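Local coordinates for protein periplasmic beta-glucosidase (Pseudomonas aeruginosa, PDB 6R5O) that probably hydrolyses terminal, non-reducing beta-D-glucosyl residues of beta-D-glucosides, releasing beta-D-glucose in the periplasm, at residues E361-L366 / A534-W539; A475-S480 / L513-M518; A258-I263 / D289-T294; L251-H256 / V283-N288. The protein carries 1 engineered substitution. All coordinates share one frame; numbering follows the deposited sequence.

The four contacts form two pairs in different domains. Contacts 1 and 2 share the mixed sheet of the family 3 C-terminal domain: strands 534-537 and 513-518 are neighbours, the centres lie about 10 Å apart, and Leu-536 N comes within 2.7 Å of Leu-515 O. Contacts 3 and 4 belong to the N-terminal TIM-barrel domain, also with centres about 10 Å apart. Contact 4 joins two barrel strands and reaches two bound glucoses, while contact 3 joins the chain that follows each strand, with the side chain of Ala-258 about 7 Å from a glucose; its Tyr-292 reaches back to Val-283. Nearest atoms of contacts 2 and 4 are about 21 Å apart.

Contact 1 of 4, residues E361-L366 / A534-W539; sequences EGLVLL and AILETW
Trp-539 lays its indole obliquely against Val-364, whose CG2 methyl comes 4.0 Å from CZ2 of the ring. The pyrrole edge of the same ring does the polar work: Trp-539 NE1 donates to Gly-362 O over 3.0 Å. That oxygen lies in the indole plane, although the donor stands well above the plane of the carbonyl and the bond is bent to 143°. One ring face is covered by Glu-537 CG, 3.5 Å above the plane and displaced toward the rim.

Beyond the indole, strand 364-366 runs antiparallel to strand 534-537. Val-364 and Glu-537 are a hydrogen-bonded pair, with Glu-537 N to Val-364 O at 2.8 Å and a matching return bond; one step on, Leu-365 and Leu-536 form a non-hydrogen-bonded pair, and Leu-366 N reaches Ile-535 O. On the face of Val-364 and Glu-537, Leu-366 runs alongside the glutamate and sets CD1 3.8 Å from Glu-537 CB. Toward helix 545-553, Leu-363 places CD2 3.7 Å from Thr-538 CA; from that helix Ile-549 touches both side chains and Val-552 touches Leu-363.

The carboxylate of Glu-537 is buried. A bend at its second torsion (chi2 66°) turns it back toward its own chain, where OE1 uses its anti lone pair to accept Trp-539 N at 3.2 Å; OE2 bonds to Asn-519 ND2. With both oxygens supplied by N-H donors, the acid could keep its negative charge inside the domain, and the bond to Trp-539 N ties the chain just before the indole that reaches Gly-362.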
# COMPACT_ATOMS: atom_id res chain seq x y z
N GLU A 361 -26.50 11.81 15.83
CA GLU A 361 -26.51 11.86 14.34
C GLU A 361 -25.45 10.92 13.75
O GLU A 361 -25.67 10.45 12.60
CB GLU A 361 -26.29 13.30 13.86
CG GLU A 361 -27.33 14.30 14.34
CD GLU A 361 -28.78 14.00 13.98
OE1 GLU A 361 -29.02 13.26 13.00
OE2 GLU A 361 -29.68 14.52 14.69
N GLY A 362 -24.37 10.65 14.50
CA GLY A 362 -23.13 9.96 14.05
C GLY A 362 -23.15 8.45 14.24
O GLY A 362 -22.32 7.78 13.59
N LEU A 363 -24.03 7.91 15.09
CA LEU A 363 -24.12 6.45 15.37
C LEU A 363 -24.61 5.74 14.11
O LEU A 363 -25.49 6.30 13.42
CB LEU A 363 -25.05 6.20 16.56
CG LEU A 363 -24.75 6.99 17.83
CD1 LEU A 363 -25.57 6.44 18.99
CD2 LEU A 363 -23.26 6.97 18.18
N VAL A 364 -24.06 4.55 13.81
CA VAL A 364 -24.36 3.80 12.56
C VAL A 364 -24.87 2.40 12.89
O VAL A 364 -24.14 1.62 13.55
CB VAL A 364 -23.14 3.72 11.62
CG1 VAL A 364 -23.57 3.21 10.24
CG2 VAL A 364 -22.39 5.04 11.49
N LEU A 365 -26.06 2.09 12.39
CA LEU A 365 -26.67 0.75 12.53
C LEU A 365 -26.12 -0.16 11.42
O LEU A 365 -26.54 0.03 10.26
CB LEU A 365 -28.18 0.87 12.42
CG LEU A 365 -28.95 -0.39 12.81
CD1 LEU A 365 -28.70 -0.72 14.26
CD2 LEU A 365 -30.44 -0.23 12.54
N LEU A 366 -25.24 -1.11 11.77
CA LEU A 366 -24.60 -2.07 10.83
C LEU A 366 -25.44 -3.35 10.70
O LEU A 366 -25.51 -3.86 9.57
CB LEU A 366 -23.19 -2.37 11.32
CG LEU A 366 -22.21 -1.20 11.26
CD1 LEU A 366 -20.89 -1.54 11.94
CD2 LEU A 366 -21.97 -0.78 9.83
N ALA A 534 -27.50 -7.85 16.58
CA ALA A 534 -27.44 -6.45 16.10
C ALA A 534 -26.10 -5.80 16.49
O ALA A 534 -25.50 -6.21 17.52
CB ALA A 534 -28.61 -5.71 16.65
N ILE A 535 -25.67 -4.82 15.68
CA ILE A 535 -24.38 -4.09 15.85
C ILE A 535 -24.63 -2.59 15.70
O ILE A 535 -25.26 -2.20 14.71
CB ILE A 535 -23.31 -4.55 14.83
CG1 ILE A 535 -23.21 -6.07 14.75
CG2 ILE A 535 -21.95 -3.91 15.12
CD1 ILE A 535 -22.39 -6.55 13.56
N LEU A 536 -24.10 -1.79 16.63
CA LEU A 536 -24.11 -0.31 16.55
C LEU A 536 -22.66 0.22 16.59
O LEU A 536 -21.93 -0.08 17.56
CB LEU A 536 -24.93 0.22 17.73
CG LEU A 536 -25.30 1.70 17.64
CD1 LEU A 536 -26.35 1.92 16.55
CD2 LEU A 536 -25.79 2.21 19.00
N GLU A 537 -22.27 0.96 15.56
CA GLU A 537 -20.95 1.64 15.45
C GLU A 537 -21.12 3.02 16.10
O GLU A 537 -21.93 3.81 15.58
CB GLU A 537 -20.52 1.68 13.98
CG GLU A 537 -19.24 2.47 13.71
CD GLU A 537 -17.94 1.92 14.29
OE1 GLU A 537 -17.45 2.49 15.26
OE2 GLU A 537 -17.36 1.01 13.71
N THR A 538 -20.42 3.25 17.22
CA THR A 538 -20.53 4.49 18.03
C THR A 538 -19.21 5.26 18.08
O THR A 538 -19.16 6.29 18.81
CB THR A 538 -21.02 4.17 19.45
OG1 THR A 538 -19.90 3.81 20.27
CG2 THR A 538 -22.08 3.08 19.45
N TRP A 539 -18.18 4.81 17.37
CA TRP A 539 -16.88 5.54 17.27
C TRP A 539 -16.35 5.80 18.69
O TRP A 539 -16.38 4.87 19.48
CB TRP A 539 -17.09 6.83 16.45
CG TRP A 539 -17.88 6.60 15.20
CD1 TRP A 539 -19.18 6.94 14.96
CD2 TRP A 539 -17.43 5.95 14.00
NE1 TRP A 539 -19.56 6.57 13.70
CE2 TRP A 539 -18.51 5.95 13.09
CE3 TRP A 539 -16.21 5.38 13.60
CZ2 TRP A 539 -18.42 5.39 11.81
CZ3 TRP A 539 -16.12 4.83 12.33
CH2 TRP A 539 -17.21 4.84 11.45

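Contact 2 of 4, residues A475-S480 / L513-M518; sequences AVVGES and LVLVLM
Ala-475 to Gly-478 and Leu-515 to Met-518 pair in parallel as the two strands of a beta-alpha-beta unit, with helix 497-507 on the connection between them, in the core of the family 3 C-terminal domain. A regular backbone ladder sets the register; its straightest rung runs from Ala-475 N to Val-514 O, 2.7 Å at 176°.

The side chains sort by face. On the side of Ala-475 and Val-477, two leucines point their CD2 branches at the neighbouring strand. Leu-515 CD2 meets Ala-475 CB at 3.8 Å and is also 4.1 Å from Val-477 CG2. Leu-517 CD2 closes on that same valine methyl from further along the strand, at 4.0 Å. The methyl is there to be met because a chi1 of -71° puts Val-477 CG1 anti to the carbonyl carbon and leaves CG2 between the backbone N and that carbon. Leu-503 of helix 497-507 packs over Ala-475, Val-477 and Leu-515, making this the helix-covered face.

On the reverse face, Met-518 extends beyond CG and crosses Val-476 at a slant, with its CE methyl 4.2 Å from Val-476 CG1. Val-410 of helix 410-418 touches both side chains.

At the end of the strand pair, Gly-478 adopts a positive phi (133°) and brings its CA within 3.4 Å of Met-518 O. Glu-479 sends an extended side chain to Arg-490 and Arg-521, with which OE2 forms salt bridges. Its backbone stays tied to the ladder: Glu-479 N donates to Met-518 O over 2.8 Å.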
# COMPACT_ATOMS: atom_id res chain seq x y z
N ALA A 475 -23.06 -5.80 24.62
CA ALA A 475 -21.59 -5.97 24.71
C ALA A 475 -20.89 -4.70 24.25
O ALA A 475 -21.06 -4.30 23.08
CB ALA A 475 -21.17 -7.17 23.90
N VAL A 476 -20.12 -4.07 25.14
CA VAL A 476 -19.37 -2.82 24.86
C VAL A 476 -17.90 -3.21 24.68
O VAL A 476 -17.15 -3.32 25.70
CB VAL A 476 -19.57 -1.76 25.96
CG1 VAL A 476 -19.02 -0.41 25.52
CG2 VAL A 476 -21.04 -1.62 26.36
N VAL A 477 -17.51 -3.37 23.41
CA VAL A 477 -16.23 -3.99 22.94
C VAL A 477 -15.58 -3.06 21.90
O VAL A 477 -16.32 -2.26 21.26
CB VAL A 477 -16.47 -5.39 22.34
CG1 VAL A 477 -16.82 -6.40 23.42
CG2 VAL A 477 -17.54 -5.39 21.25
N GLY A 478 -14.26 -3.21 21.71
CA GLY A 478 -13.49 -2.54 20.64
C GLY A 478 -12.22 -1.92 21.18
O GLY A 478 -11.71 -2.43 22.19
N GLU A 479 -11.73 -0.85 20.54
CA GLU A 479 -10.43 -0.21 20.86
C GLU A 479 -10.58 0.73 22.05
O GLU A 479 -11.61 1.42 22.14
CB GLU A 479 -9.93 0.65 19.70
CG GLU A 479 -9.73 -0.09 18.39
CD GLU A 479 -9.34 0.80 17.22
OE1 GLU A 479 -9.33 2.06 17.39
OE2 GLU A 479 -9.03 0.24 16.15
N SER A 480 -9.56 0.81 22.90
CA SER A 480 -9.31 1.99 23.77
C SER A 480 -8.85 3.13 22.87
O SER A 480 -8.41 2.83 21.76
CB SER A 480 -8.32 1.69 24.90
OG SER A 480 -6.99 1.50 24.45
N LEU A 513 -27.86 -10.97 21.48
CA LEU A 513 -26.58 -10.24 21.67
C LEU A 513 -26.59 -8.96 20.84
O LEU A 513 -26.77 -9.05 19.60
CB LEU A 513 -25.41 -11.14 21.25
CG LEU A 513 -24.01 -10.60 21.55
CD1 LEU A 513 -23.80 -10.40 23.04
CD2 LEU A 513 -22.96 -11.53 20.99
N VAL A 514 -26.37 -7.81 21.49
CA VAL A 514 -26.23 -6.47 20.86
C VAL A 514 -24.78 -6.01 21.03
O VAL A 514 -24.30 -5.92 22.20
CB VAL A 514 -27.22 -5.46 21.46
CG1 VAL A 514 -27.00 -4.05 20.90
CG2 VAL A 514 -28.66 -5.90 21.26
N LEU A 515 -24.10 -5.76 19.91
CA LEU A 515 -22.71 -5.26 19.87
C LEU A 515 -22.73 -3.74 19.76
O LEU A 515 -23.28 -3.22 18.78
CB LEU A 515 -21.96 -5.89 18.69
CG LEU A 515 -21.61 -7.37 18.85
CD1 LEU A 515 -20.87 -7.89 17.63
CD2 LEU A 515 -20.79 -7.63 20.11
N VAL A 516 -22.21 -3.08 20.78
CA VAL A 516 -21.90 -1.63 20.81
C VAL A 516 -20.39 -1.51 20.61
O VAL A 516 -19.65 -1.99 21.48
CB VAL A 516 -22.38 -1.00 22.13
CG1 VAL A 516 -22.00 0.46 22.28
CG2 VAL A 516 -23.88 -1.16 22.31
N LEU A 517 -19.95 -0.95 19.48
CA LEU A 517 -18.50 -0.85 19.11
C LEU A 517 -17.98 0.55 19.45
O LEU A 517 -18.67 1.54 19.15
CB LEU A 517 -18.31 -1.16 17.62
CG LEU A 517 -18.99 -2.42 17.07
CD1 LEU A 517 -18.73 -2.56 15.58
CD2 LEU A 517 -18.54 -3.67 17.80
N MET A 518 -16.78 0.63 20.02
CA MET A 518 -15.98 1.88 20.17
C MET A 518 -14.62 1.68 19.48
O MET A 518 -13.97 0.66 19.73
CB MET A 518 -15.78 2.24 21.64
CG MET A 518 -17.02 2.82 22.32
SD MET A 518 -16.59 3.64 23.91
CE MET A 518 -18.19 3.58 24.71

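Contact 3 of 4, residues A258-I263 / D289-T294; sequences AVKELI and DDLYST
Val-259 and Leu-291 lie alongside one another, pointing opposite ways, with Val-259 CG1 tightly against Leu-291 CD1 at 3.4 Å. The same leucine methyl presses on the backbone of the turn, 3.2 Å from Lys-260 N. The other valine branch, CG2, meets the Tyr-292 ring obliquely, 4.2 Å from CE1. One polar link accompanies this packing: Lys-260 N points at Asp-289 OD2, a weak but straight hydrogen bond of 3.4 Å.

A second layer of bonds sets these groups in place. Asp-289 holds its carboxylate between its own backbone N and carbonyl carbon (chi1 58°), which lets OD1 accept Leu-291 N over 3.2 Å and complete an Asx turn. Thus one oxygen is bonded to the first N-H of helix 291-301 while the other faces the type I turn running from Val-259 to Leu-262. Farther out, Tyr-292 OH bonds to Val-283 O, and Leu-291 leans on Glu-271 and Thr-275 of helix 271-281. The long, extended arm of Lys-260 leaves the contact to form a salt bridge with Glu-271, and Glu-261 forms one with Arg-585 of the second subunit.

Chemically, a single aspartate bridges a turn and a helix start through two main-chain N-H groups. The helix terminus would tend to stabilise its negative charge, but the weak bond to Lys-260 suggests that apolar packing does much of the joining.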
# COMPACT_ATOMS: atom_id res chain seq x y z
N ALA A 258 9.63 19.73 13.52
CA ALA A 258 9.66 19.27 12.10
C ALA A 258 10.84 19.86 11.31
O ALA A 258 11.11 19.35 10.19
CB ALA A 258 8.36 19.64 11.41
N VAL A 259 11.49 20.91 11.84
CA VAL A 259 12.61 21.64 11.15
C VAL A 259 13.92 20.90 11.45
O VAL A 259 14.65 20.67 10.49
CB VAL A 259 12.66 23.14 11.52
CG1 VAL A 259 13.99 23.79 11.17
CG2 VAL A 259 11.53 23.90 10.84
N LYS A 260 14.18 20.53 12.70
CA LYS A 260 15.37 19.72 13.09
C LYS A 260 15.29 18.29 12.51
O LYS A 260 16.35 17.67 12.32
CB LYS A 260 15.53 19.64 14.61
CG LYS A 260 16.83 18.96 15.02
CD LYS A 260 17.22 19.08 16.47
CE LYS A 260 18.28 18.07 16.85
NZ LYS A 260 18.78 18.31 18.22
N GLU A 261 14.08 17.79 12.25
CA GLU A 261 13.81 16.43 11.71
C GLU A 261 14.24 16.31 10.24
O GLU A 261 14.22 15.17 9.71
CB GLU A 261 12.32 16.10 11.76
CG GLU A 261 11.83 15.64 13.11
CD GLU A 261 10.34 15.35 13.13
OE1 GLU A 261 9.77 15.11 12.05
OE2 GLU A 261 9.75 15.40 14.23
N LEU A 262 14.55 17.43 9.58
CA LEU A 262 15.15 17.41 8.22
C LEU A 262 16.53 16.74 8.27
O LEU A 262 16.95 16.19 7.23
CB LEU A 262 15.21 18.85 7.68
CG LEU A 262 13.85 19.47 7.33
CD1 LEU A 262 13.98 20.97 7.10
CD2 LEU A 262 13.22 18.79 6.12
N ILE A 263 17.20 16.71 9.43
CA ILE A 263 18.50 15.98 9.61
C ILE A 263 18.24 14.46 9.48
O ILE A 263 18.97 13.79 8.74
CB ILE A 263 19.20 16.35 10.93
CG1 ILE A 263 19.51 17.85 11.00
CG2 ILE A 263 20.45 15.51 11.12
CD1 ILE A 263 20.16 18.27 12.30
N ASP A 289 11.45 23.62 18.69
CA ASP A 289 12.88 23.19 18.64
C ASP A 289 13.86 24.38 18.70
O ASP A 289 15.04 24.14 19.04
CB ASP A 289 13.17 22.25 17.45
CG ASP A 289 12.86 22.79 16.06
OD1 ASP A 289 13.14 23.98 15.81
OD2 ASP A 289 12.36 21.99 15.24
N ASP A 290 13.39 25.60 18.40
CA ASP A 290 14.11 26.89 18.59
C ASP A 290 15.29 27.05 17.61
O ASP A 290 16.17 27.88 17.87
CB ASP A 290 14.61 27.05 20.04
CG ASP A 290 13.52 27.38 21.05
OD1 ASP A 290 12.35 27.51 20.64
OD2 ASP A 290 13.87 27.49 22.25
N LEU A 291 15.30 26.30 16.51
CA LEU A 291 16.36 26.38 15.47
C LEU A 291 16.39 27.79 14.86
O LEU A 291 17.48 28.40 14.82
CB LEU A 291 16.11 25.32 14.39
CG LEU A 291 16.29 23.87 14.84
CD1 LEU A 291 16.12 22.92 13.66
CD2 LEU A 291 17.65 23.65 15.52
N TYR A 292 15.23 28.30 14.43
CA TYR A 292 15.06 29.65 13.84
C TYR A 292 15.83 30.68 14.68
O TYR A 292 16.62 31.45 14.11
CB TYR A 292 13.57 29.97 13.70
CG TYR A 292 12.93 29.49 12.42
CD1 TYR A 292 13.36 28.34 11.78
CD2 TYR A 292 11.88 30.19 11.85
CE1 TYR A 292 12.78 27.92 10.59
CE2 TYR A 292 11.28 29.77 10.68
CZ TYR A 292 11.74 28.64 10.04
OH TYR A 292 11.15 28.24 8.87
N SER A 293 15.65 30.66 16.00
CA SER A 293 16.22 31.66 16.95
C SER A 293 17.75 31.52 17.06
O SER A 293 18.43 32.56 17.22
CB SER A 293 15.56 31.56 18.31
OG SER A 293 14.21 32.01 18.26
N THR A 294 18.27 30.29 16.96
CA THR A 294 19.71 29.96 17.20
C THR A 294 20.56 30.25 15.94
O THR A 294 21.77 30.58 16.13
CB THR A 294 19.86 28.50 17.64
OG1 THR A 294 18.74 28.14 18.44
CG2 THR A 294 21.14 28.25 18.41

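Contact 4 of 4, residues L251-H256 / V283-N288; sequences LTISNH and VDMNMN. Engineered in segment 251-256: Asn-255 (natural residue Asp). With BGC (beta-D-glucopyranose), chain C; BGC (beta-D-glucopyranose), chain D.
Thr-252 and Asp-284 exchange hydrogen bonds in both directions, their side chains crossing at about a right angle. Thr-252 N donates almost straight to Asp-284 OD2, 2.8 Å at 173°, meeting the carboxylate on its anti side but 29° out of its plane. In return Asp-284 N donates to Thr-252 OG1, also over 2.8 Å. The hydroxyl is placed for this by lying between the threonine N and carbonyl carbon (chi1 57°), and also bonds Gly-282 O. Asp-284 also forms salt bridges with Arg-243 (through OD2) and Arg-312 (through OD1), which would offset the nearby carboxylate of Asp-316. Main-chain bonds continue the join: Met-285 N to Thr-252 O, then Ser-254 N to Met-285 O at 2.8 Å.

Among the apolar contacts, Ile-253 lies side by side with Met-285, CG1 being 3.9 Å from CB, and its CG2 is 4.4 Å from Met-287 CE.

Both faces of the His-256 imidazole are covered. Asn-288 CB makes a CH-pi contact on one, 4.0 Å from the ring centroid, and on the opposite face C5 of the chain D glucose lies 3.9 Å above the plane.

At the sugar, His-256 N donates to O1 of the chain C glucose over 3.1 Å. Engineered Asn-255, an aspartate in nature, is modelled implausibly close to this glucose, so its details are doubtful. Asp-79, Arg-137, Lys-176 and His-177 hydrogen-bond to one bound glucose, and Glu-486 to the other. Neighbouring last two strands of a TIM barrel, with glucose beyond the C-terminal end of strand 251-253, match the usual barrel active site.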
# COMPACT_ATOMS: atom_id res chain seq x y z
N LEU A 251 -0.53 32.47 7.26
CA LEU A 251 0.63 32.06 8.09
C LEU A 251 0.87 30.55 7.93
O LEU A 251 -0.12 29.78 8.03
CB LEU A 251 0.29 32.42 9.54
CG LEU A 251 1.35 32.06 10.58
CD1 LEU A 251 2.49 33.06 10.54
CD2 LEU A 251 0.75 32.00 11.97
N THR A 252 2.12 30.13 7.69
CA THR A 252 2.52 28.69 7.68
C THR A 252 3.18 28.36 9.03
O THR A 252 4.02 29.16 9.51
CB THR A 252 3.42 28.31 6.50
OG1 THR A 252 4.59 29.14 6.48
CG2 THR A 252 2.67 28.38 5.19
N ILE A 253 2.79 27.22 9.62
CA ILE A 253 3.28 26.76 10.95
C ILE A 253 3.87 25.35 10.81
O ILE A 253 3.20 24.46 10.25
CB ILE A 253 2.17 26.84 12.02
CG1 ILE A 253 1.51 28.22 12.05
CG2 ILE A 253 2.72 26.48 13.39
CD1 ILE A 253 0.15 28.23 12.70
N SER A 254 5.09 25.18 11.32
CA SER A 254 5.85 23.90 11.42
C SER A 254 5.07 22.89 12.28
O SER A 254 4.28 23.34 13.13
CB SER A 254 7.22 24.19 11.98
OG SER A 254 7.67 23.18 12.85
N ASN A 255 5.28 21.59 12.07
CA ASN A 255 4.88 20.52 13.03
C ASN A 255 5.95 20.45 14.14
O ASN A 255 6.99 21.13 13.99
CB ASN A 255 4.69 19.18 12.31
CG ASN A 255 3.34 18.52 12.57
OD1 ASN A 255 3.11 17.99 13.64
ND2 ASN A 255 2.47 18.50 11.57
N HIS A 256 5.71 19.68 15.22
CA HIS A 256 6.49 19.72 16.49
C HIS A 256 7.94 19.26 16.24
O HIS A 256 8.12 18.05 16.05
CB HIS A 256 5.80 18.88 17.58
CG HIS A 256 6.32 19.13 18.96
ND1 HIS A 256 7.66 19.04 19.28
CD2 HIS A 256 5.68 19.48 20.09
CE1 HIS A 256 7.83 19.33 20.55
NE2 HIS A 256 6.64 19.62 21.07
N VAL A 283 8.10 28.36 5.33
CA VAL A 283 7.76 27.99 6.73
C VAL A 283 7.96 29.22 7.62
O VAL A 283 9.14 29.56 7.93
CB VAL A 283 8.61 26.79 7.20
CG1 VAL A 283 8.57 26.57 8.71
CG2 VAL A 283 8.20 25.50 6.49
N ASP A 284 6.85 29.87 8.03
CA ASP A 284 6.86 31.12 8.83
C ASP A 284 7.20 30.79 10.28
O ASP A 284 8.19 31.36 10.79
CB ASP A 284 5.52 31.87 8.75
CG ASP A 284 5.11 32.27 7.35
OD1 ASP A 284 5.98 32.70 6.58
OD2 ASP A 284 3.93 32.14 7.04
N MET A 285 6.41 29.91 10.91
CA MET A 285 6.46 29.64 12.37
C MET A 285 7.15 28.31 12.68
O MET A 285 6.73 27.28 12.12
CB MET A 285 5.05 29.62 12.95
CG MET A 285 5.00 29.95 14.43
SD MET A 285 3.76 31.20 14.87
CE MET A 285 4.81 32.24 15.89
N ASN A 286 8.12 28.35 13.61
CA ASN A 286 8.98 27.24 14.09
C ASN A 286 8.49 26.75 15.46
O ASN A 286 8.78 27.42 16.47
CB ASN A 286 10.44 27.70 14.14
CG ASN A 286 11.41 26.66 14.67
OD1 ASN A 286 11.27 25.46 14.40
ND2 ASN A 286 12.41 27.13 15.40
N MET A 287 7.81 25.60 15.50
CA MET A 287 7.24 24.98 16.73
C MET A 287 8.35 24.27 17.54
O MET A 287 8.91 23.28 17.04
CB MET A 287 6.13 23.98 16.38
CG MET A 287 5.22 23.66 17.54
SD MET A 287 4.01 22.33 17.24
CE MET A 287 2.79 23.18 16.25
N ASN A 288 8.70 24.85 18.69
CA ASN A 288 9.35 24.22 19.88
C ASN A 288 10.88 24.19 19.77
O ASN A 288 11.51 24.68 20.70
CB ASN A 288 8.80 22.83 20.23
CG ASN A 288 8.58 22.64 21.72
OD1 ASN A 288 9.36 21.98 22.41
ND2 ASN A 288 7.51 23.22 22.24
C2 BGC C . 1.00 17.26 15.48
C3 BGC C . -0.21 18.13 15.23
C4 BGC C . -0.51 18.96 16.45
C5 BGC C . 0.74 19.74 16.95
C6 BGC C . 0.57 20.39 18.31
C1 BGC C . 2.15 18.26 15.85
O1 BGC C . 3.44 17.65 15.90
O2 BGC C . 1.16 16.39 14.33
O3 BGC C . -1.24 17.23 14.93
O4 BGC C . -1.55 19.85 16.04
O5 BGC C . 1.88 18.89 17.12
O6 BGC C . -0.04 19.42 19.15
C2 BGC D . 3.05 14.70 19.66
C3 BGC D . 3.32 14.98 21.13
C4 BGC D . 4.80 14.84 21.48
C5 BGC D . 5.75 15.48 20.47
C6 BGC D . 7.18 14.93 20.71
C1 BGC D . 3.92 15.63 18.82
O1 BGC D . 3.58 15.44 17.42
O2 BGC D . 1.67 14.88 19.30
O3 BGC D . 2.59 14.05 21.97
O4 BGC D . 5.02 15.49 22.74
O5 BGC D . 5.31 15.33 19.09
O6 BGC D . 7.54 13.83 19.84